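Local coordinates for sterol carrier protein 2 (Thermus thermophilus, PDB 2CX7) that probably binds sterols or other lipids in a hydrophobic cavity and carries them between membranes, as proteins of the SCP-2 family do, at residues A34-R38 and G48-V52. Sequence-based numbering, arbitrary orientation.
Sequences ALAVR and GVAVV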
loop_
_atom_site.group_PDB
_atom_site.type_symbol
_atom_site.label_atom_id
_atom_site.label_comp_id
_atom_site.label_asym_id
_atom_site.label_seq_id
_atom_site.Cartn_x
_atom_site.Cartn_y
_atom_site.Cartn_z
ATOM N N ALA A 34 -3.225 5.086 0.287
ATOM C CA ALA A 34 -3.791 4.446 -0.884
ATOM C C ALA A 34 -2.681 3.898 -1.756
ATOM O O ALA A 34 -1.711 4.602 -2.067
ATOM C CB ALA A 34 -4.636 5.438 -1.684
ATOM N N LEU A 35 -2.822 2.629 -2.125
ATOM C CA LEU A 35 -1.887 1.960 -3.014
ATOM C C LEU A 35 -2.675 1.915 -4.324
ATOM O O LEU A 35 -3.613 1.121 -4.482
ATOM C CB LEU A 35 -1.578 0.558 -2.499
ATOM C CG LEU A 35 -1.095 0.503 -1.047
ATOM C CD1 LEU A 35 -0.734 -0.933 -0.700
ATOM C CD2 LEU A 35 0.104 1.446 -0.850
ATOM N N ALA A 36 -2.298 2.786 -5.251
ATOM C CA ALA A 36 -3.012 2.922 -6.512
ATOM C C ALA A 36 -2.341 2.329 -7.748
ATOM O O ALA A 36 -1.133 2.483 -7.953
ATOM C CB ALA A 36 -3.310 4.398 -6.753
ATOM N N VAL A 37 -3.160 1.658 -8.556
ATOM C CA VAL A 37 -2.744 1.041 -9.814
ATOM C C VAL A 37 -3.265 1.936 -10.932
ATOM O O VAL A 37 -4.457 2.248 -10.968
ATOM C CB VAL A 37 -3.369 -0.377 -9.991
ATOM C CG1 VAL A 37 -2.973 -0.959 -11.354
ATOM C CG2 VAL A 37 -2.908 -1.301 -8.877
ATOM N N ARG A 38 -2.373 2.361 -11.829
ATOM C CA ARG A 38 -2.748 3.216 -12.952
ATOM C C ARG A 38 -3.661 2.441 -13.899
ATOM O O ARG A 38 -3.637 1.207 -13.908
ATOM C CB ARG A 38 -1.496 3.652 -13.715
ATOM C CG ARG A 38 -0.503 4.452 -12.878
ATOM C CD ARG A 38 0.653 4.966 -13.734
ATOM N NE ARG A 38 1.516 5.852 -12.958
ATOM C CZ ARG A 38 2.779 5.591 -12.642
ATOM N NH1 ARG A 38 3.356 4.457 -13.039
ATOM N NH2 ARG A 38 3.456 6.460 -11.911
ATOM N N GLY A 48 -8.327 2.082 -13.479
ATOM C CA GLY A 48 -7.348 2.066 -12.408
ATOM C C GLY A 48 -8.056 1.472 -11.206
ATOM O O GLY A 48 -9.277 1.257 -11.236
ATOM N N VAL A 49 -7.310 1.186 -10.147
ATOM C CA VAL A 49 -7.901 0.608 -8.943
ATOM C C VAL A 49 -6.956 0.918 -7.802
ATOM O O VAL A 49 -5.792 1.233 -8.027
ATOM C CB VAL A 49 -8.076 -0.934 -9.062
ATOM C CG1 VAL A 49 -6.730 -1.603 -9.263
ATOM C CG2 VAL A 49 -8.768 -1.487 -7.820
ATOM N N ALA A 50 -7.457 0.831 -6.580
ATOM C CA ALA A 50 -6.622 1.124 -5.432
ATOM C C ALA A 50 -7.097 0.386 -4.200
ATOM O O ALA A 50 -8.238 -0.072 -4.133
ATOM C CB ALA A 50 -6.637 2.621 -5.162
ATOM N N VAL A 51 -6.198 0.252 -3.233
ATOM C CA VAL A 51 -6.535 -0.350 -1.957
ATOM C C VAL A 51 -6.239 0.798 -1.006
ATOM O O VAL A 51 -5.122 1.315 -0.979
ATOM C CB VAL A 51 -5.659 -1.553 -1.613
ATOM C CG1 VAL A 51 -5.889 -1.957 -0.161
ATOM C CG2 VAL A 51 -6.010 -2.736 -2.523
ATOM N N VAL A 52 -7.248 1.206 -0.247
ATOM C CA VAL A 52 -7.100 2.315 0.677
ATOM C C VAL A 52 -7.135 1.764 2.094
ATOM O O VAL A 52 -8.095 1.094 2.490
ATOM C CB VAL A 52 -8.225 3.354 0.451
ATOM C CG1 VAL A 52 -8.014 4.570 1.342
ATOM C CG2 VAL A 52 -8.239 3.769 -1.025
#
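L35 and V51, and likewise V37 and V49, face each other as antiparallel hydrogen-bonded pairs, each closed by two backbone bonds. L35 N reaches V51 O at 2.9 Å, while V51 N returns to L35 O at 3.0 Å. In the second pair the bonds are less even: V37 N to V49 O is short, 2.7 Å, and V49 N to V37 O long, 3.2 Å. The strand axes come within 4.6 Å at 169°, and A34 with V52 and A36 with A50 form the alternating non-hydrogen-bonded pairs. A50 CA also directs a C-H at L35 O, which already accepts from V51 N. These are the two strands of a beta hairpin, joined by a long loop, within the mixed sheet of the SCP-2 fold; strand 74-78 pairs in parallel with the other edge of 32-37. On one face V37 and V49 lie side by side, V49 CG1 resting 3.7 Å from V37 CB. With chi1 at 61°, that methyl sits between its own backbone N and carbonyl carbon. L35 and V37 continue onto W83 of helix 80-86, V51 onto W8 and A9 of helix 6-17. On the reverse face A36 CB meets A50 CB at 4.1 Å, and A34 CB touches V52 CG2.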